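Putative ESAT-6-like protein 6 (PDB 3OGI) is a small secreted protein of the WXG100 family, ESAT-6 subfamily, and probably works as a heterodimer with a partner protein. Local coordinates at residues A21-I31 and L57-A68. Residues are numbered along the deposited sequence; the frame is centred on the assembly and turned at random.
Sequences AGLLEAEHQAI and LGRNFQVIYEQA
The rings of H28 and F61 lie almost flat against each other in an offset stack, centroids 4.4 Å apart and planes inclined by 12°. The overlap is reciprocal. H28 CB stands over the centre of the phenyl face, a CH-pi contact 3.5 Å from the F61 ring centroid, while F61 CB sits above the imidazole nearer its rim. With CG of H28 anti to the backbone N (chi1 170°), the imidazole is laid across the phenyl group. Its rotation is steadied one turn back by E25, whose OE1 accepts from H28 ND1 at 2.9 Å on the syn side; the bond lies close to the imidazole plane, and a second one to OE2 is weak. This carboxylate would be expected to favour a positively charged imidazole.

Apolar packing surrounds this pair: F61 is a knob in the hole formed by L24, E25, H28 and I31. L24 meets the ring edge, CD1 lying 3.5 Å from F61 CE1, and turns its other methyl to I64 CG2. I31 CG2 packs 3.5 Å from L57 CD2. Farther along, A21 CB touches A68 CB. A polar atom meets an aromatic edge at the same end, where A21 O approaches Y65 in the ring plane, CE2 3.7 Å away.

Helices 21-31 and 57-66 run antiparallel (169°), their axes approaching to 9.9 Å, as in the helical hairpin of WXG100 proteins. A chain of another protein packs on L24, I31, F61 and I64, so the hairpin formed by helices 14-37 and 51-66 meets its partner along these residues.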
loop_
_atom_site.group_PDB
_atom_site.type_symbol
_atom_site.label_atom_id
_atom_site.label_comp_id
_atom_site.label_asym_id
_atom_site.label_seq_id
_atom_site.Cartn_x
_atom_site.Cartn_y
_atom_site.Cartn_z
ATOM N N ALA A 21 -1.090 -6.903 -13.386
ATOM C CA ALA A 21 -0.973 -5.442 -13.429
ATOM C C ALA A 21 -2.339 -4.758 -13.436
ATOM O O ALA A 21 -2.505 -3.678 -12.855
ATOM C CB ALA A 21 -0.169 -5.000 -14.653
ATOM N N GLY A 22 -3.310 -5.369 -14.110
ATOM C CA GLY A 22 -4.656 -4.839 -14.084
ATOM C C GLY A 22 -5.189 -4.970 -12.675
ATOM O O GLY A 22 -5.806 -4.055 -12.140
ATOM N N LEU A 23 -4.935 -6.107 -12.041
ATOM C CA LEU A 23 -5.415 -6.255 -10.684
ATOM C C LEU A 23 -4.698 -5.290 -9.734
ATOM O O LEU A 23 -5.325 -4.729 -8.830
ATOM C CB LEU A 23 -5.386 -7.715 -10.217
ATOM C CG LEU A 23 -6.364 -8.541 -11.078
ATOM C CD1 LEU A 23 -6.438 -10.012 -10.692
ATOM C CD2 LEU A 23 -7.750 -7.934 -11.019
ATOM N N LEU A 24 -3.409 -5.045 -9.970
ATOM C CA LEU A 24 -2.661 -4.138 -9.103
ATOM C C LEU A 24 -3.285 -2.756 -9.133
ATOM O O LEU A 24 -3.458 -2.122 -8.096
ATOM C CB LEU A 24 -1.175 -4.060 -9.473
ATOM C CG LEU A 24 -0.294 -3.258 -8.494
ATOM C CD1 LEU A 24 -0.389 -3.827 -7.092
ATOM C CD2 LEU A 24 1.154 -3.220 -8.937
ATOM N N GLU A 25 -3.653 -2.300 -10.323
ATOM C CA GLU A 25 -4.248 -0.978 -10.473
ATOM C C GLU A 25 -5.650 -0.860 -9.821
ATOM O O GLU A 25 -6.027 0.218 -9.312
ATOM C CB GLU A 25 -4.273 -0.575 -11.953
ATOM C CG GLU A 25 -4.708 0.866 -12.217
ATOM C CD GLU A 25 -3.902 1.915 -11.440
ATOM O OE1 GLU A 25 -2.782 1.610 -10.962
ATOM O OE2 GLU A 25 -4.402 3.057 -11.323
ATOM N N ALA A 26 -6.424 -1.949 -9.835
ATOM C CA ALA A 26 -7.680 -1.935 -9.084
ATOM C C ALA A 26 -7.351 -1.723 -7.608
ATOM O O ALA A 26 -8.007 -0.954 -6.904
ATOM C CB ALA A 26 -8.488 -3.231 -9.287
ATOM N N GLU A 27 -6.307 -2.387 -7.147
ATOM C CA GLU A 27 -5.938 -2.240 -5.749
ATOM C C GLU A 27 -5.492 -0.803 -5.413
ATOM O O GLU A 27 -5.830 -0.261 -4.371
ATOM C CB GLU A 27 -4.861 -3.256 -5.351
ATOM C CG GLU A 27 -4.328 -2.995 -3.945
ATOM C CD GLU A 27 -5.419 -3.002 -2.874
ATOM O OE1 GLU A 27 -6.580 -3.333 -3.188
ATOM O OE2 GLU A 27 -5.114 -2.666 -1.712
ATOM N N HIS A 28 -4.725 -0.208 -6.313
ATOM C CA HIS A 28 -4.316 1.181 -6.209
ATOM C C HIS A 28 -5.543 2.090 -6.116
ATOM O O HIS A 28 -5.602 3.014 -5.297
ATOM C CB HIS A 28 -3.489 1.523 -7.446
ATOM C CG HIS A 28 -3.198 2.977 -7.612
ATOM N ND1 HIS A 28 -3.030 3.558 -8.850
ATOM C CD2 HIS A 28 -3.025 3.967 -6.703
ATOM C CE1 HIS A 28 -2.787 4.848 -8.699
ATOM N NE2 HIS A 28 -2.777 5.121 -7.406
ATOM N N GLN A 29 -6.529 1.826 -6.957
ATOM C CA GLN A 29 -7.735 2.633 -6.939
ATOM C C GLN A 29 -8.487 2.404 -5.637
ATOM O O GLN A 29 -9.019 3.338 -5.052
ATOM C CB GLN A 29 -8.602 2.331 -8.154
ATOM C CG GLN A 29 -7.950 2.756 -9.452
ATOM C CD GLN A 29 -8.528 2.037 -10.685
ATOM O OE1 GLN A 29 -9.428 1.178 -10.584
ATOM N NE2 GLN A 29 -8.007 2.392 -11.853
ATOM N N ALA A 30 -8.503 1.161 -5.176
ATOM C CA ALA A 30 -9.103 0.852 -3.885
ATOM C C ALA A 30 -8.423 1.676 -2.775
ATOM O O ALA A 30 -9.083 2.251 -1.901
ATOM C CB ALA A 30 -9.011 -0.646 -3.588
ATOM N N ILE A 31 -7.104 1.742 -2.818
ATOM C CA ILE A 31 -6.371 2.527 -1.827
ATOM C C ILE A 31 -6.733 4.015 -1.878
ATOM O O ILE A 31 -6.991 4.630 -0.853
ATOM C CB ILE A 31 -4.856 2.305 -1.940
ATOM C CG1 ILE A 31 -4.510 0.887 -1.451
ATOM C CG2 ILE A 31 -4.096 3.383 -1.139
ATOM C CD1 ILE A 31 -3.150 0.397 -1.887
ATOM N N LEU A 57 2.288 7.719 -4.126
ATOM C CA LEU A 57 1.618 6.454 -4.293
ATOM C C LEU A 57 1.484 6.193 -5.792
ATOM O O LEU A 57 1.948 5.170 -6.309
ATOM C CB LEU A 57 0.239 6.537 -3.648
ATOM C CG LEU A 57 -0.444 5.203 -3.435
ATOM C CD1 LEU A 57 0.348 4.411 -2.432
ATOM C CD2 LEU A 57 -1.871 5.419 -2.957
ATOM N N GLY A 58 0.871 7.149 -6.486
ATOM C CA GLY A 58 0.681 7.058 -7.919
ATOM C C GLY A 58 1.942 6.693 -8.670
ATOM O O GLY A 58 1.934 5.762 -9.466
ATOM N N ARG A 59 3.026 7.418 -8.407
ATOM C CA ARG A 59 4.283 7.235 -9.131
ATOM C C ARG A 59 4.717 5.793 -9.108
ATOM O O ARG A 59 5.081 5.233 -10.147
ATOM C CB ARG A 59 5.406 8.086 -8.533
ATOM C CG ARG A 59 5.269 9.577 -8.752
ATOM C CD ARG A 59 6.452 10.333 -8.140
ATOM N NE ARG A 59 6.180 11.765 -8.005
ATOM C CZ ARG A 59 6.440 12.674 -8.942
ATOM N NH1 ARG A 59 6.985 12.305 -10.096
ATOM N NH2 ARG A 59 6.158 13.955 -8.726
ATOM N N ASN A 60 4.684 5.197 -7.916
ATOM C CA ASN A 60 5.178 3.835 -7.742
ATOM C C ASN A 60 4.326 2.795 -8.453
ATOM O O ASN A 60 4.848 1.899 -9.110
ATOM C CB ASN A 60 5.332 3.503 -6.266
ATOM C CG ASN A 60 6.436 4.302 -5.619
ATOM O OD1 ASN A 60 7.615 3.978 -5.757
ATOM N ND2 ASN A 60 6.065 5.363 -4.920
ATOM N N PHE A 61 3.013 2.919 -8.332
ATOM C CA PHE A 61 2.144 2.052 -9.097
ATOM C C PHE A 61 2.413 2.263 -10.571
ATOM O O PHE A 61 2.557 1.302 -11.307
ATOM C CB PHE A 61 0.682 2.307 -8.782
ATOM C CG PHE A 61 0.203 1.613 -7.540
ATOM C CD1 PHE A 61 -0.149 0.268 -7.573
ATOM C CD2 PHE A 61 0.093 2.304 -6.340
ATOM C CE1 PHE A 61 -0.600 -0.370 -6.447
ATOM C CE2 PHE A 61 -0.360 1.674 -5.209
ATOM C CZ PHE A 61 -0.707 0.324 -5.261
ATOM N N GLN A 62 2.508 3.516 -11.006
ATOM C CA GLN A 62 2.752 3.768 -12.421
ATOM C C GLN A 62 4.037 3.084 -12.894
ATOM O O GLN A 62 4.074 2.500 -13.982
ATOM C CB GLN A 62 2.754 5.263 -12.744
ATOM C CG GLN A 62 2.683 5.572 -14.240
ATOM C CD GLN A 62 1.650 4.708 -14.979
ATOM O OE1 GLN A 62 1.913 4.208 -16.079
ATOM N NE2 GLN A 62 0.469 4.539 -14.379
ATOM N N VAL A 63 5.079 3.120 -12.069
ATOM C CA VAL A 63 6.310 2.429 -12.419
ATOM C C VAL A 63 6.066 0.935 -12.589
ATOM O O VAL A 63 6.582 0.311 -13.512
ATOM C CB VAL A 63 7.402 2.618 -11.367
ATOM C CG1 VAL A 63 8.495 1.561 -11.548
ATOM C CG2 VAL A 63 7.980 3.999 -11.452
ATOM N N ILE A 64 5.286 0.350 -11.692
ATOM C CA ILE A 64 5.043 -1.081 -11.794
ATOM C C ILE A 64 4.264 -1.353 -13.068
ATOM O O ILE A 64 4.633 -2.218 -13.847
ATOM C CB ILE A 64 4.291 -1.640 -10.568
ATOM C CG1 ILE A 64 5.161 -1.529 -9.308
ATOM C CG2 ILE A 64 3.861 -3.081 -10.824
ATOM C CD1 ILE A 64 4.425 -1.869 -7.993
ATOM N N TYR A 65 3.199 -0.583 -13.277
ATOM C CA TYR A 65 2.333 -0.737 -14.438
ATOM C C TYR A 65 3.139 -0.608 -15.721
ATOM O O TYR A 65 2.965 -1.400 -16.644
ATOM C CB TYR A 65 1.182 0.289 -14.418
ATOM C CG TYR A 65 0.003 -0.091 -15.308
ATOM C CD1 TYR A 65 -0.128 0.430 -16.594
ATOM C CD2 TYR A 65 -0.974 -0.988 -14.863
ATOM C CE1 TYR A 65 -1.203 0.071 -17.415
ATOM C CE2 TYR A 65 -2.052 -1.350 -15.676
ATOM C CZ TYR A 65 -2.161 -0.820 -16.951
ATOM O OH TYR A 65 -3.228 -1.179 -17.757
ATOM N N GLU A 66 4.021 0.385 -15.777
ATOM C CA GLU A 66 4.841 0.615 -16.967
ATOM C C GLU A 66 5.610 -0.640 -17.352
ATOM O O GLU A 66 5.506 -1.116 -18.481
ATOM C CB GLU A 66 5.819 1.789 -16.768
ATOM C CG GLU A 66 5.242 3.177 -17.080
ATOM C CD GLU A 66 6.134 4.336 -16.603
ATOM O OE1 GLU A 66 7.273 4.085 -16.141
ATOM O OE2 GLU A 66 5.688 5.502 -16.685
ATOM N N GLN A 67 6.366 -1.180 -16.402
ATOM C CA GLN A 67 7.272 -2.292 -16.676
ATOM C C GLN A 67 6.571 -3.598 -17.044
ATOM O O GLN A 67 7.219 -4.588 -17.373
ATOM C CB GLN A 67 8.187 -2.523 -15.477
ATOM C CG GLN A 67 9.005 -1.305 -15.085
ATOM C CD GLN A 67 10.080 -0.962 -16.103
ATOM O OE1 GLN A 67 9.935 -1.235 -17.297
ATOM N NE2 GLN A 67 11.172 -0.366 -15.630
ATOM N N ALA A 68 5.246 -3.598 -16.988
ATOM C CA ALA A 68 4.485 -4.813 -17.248
ATOM C C ALA A 68 3.456 -4.607 -18.355
ATOM O O ALA A 68 2.888 -5.570 -18.879
ATOM C CB ALA A 68 3.815 -5.292 -15.974
#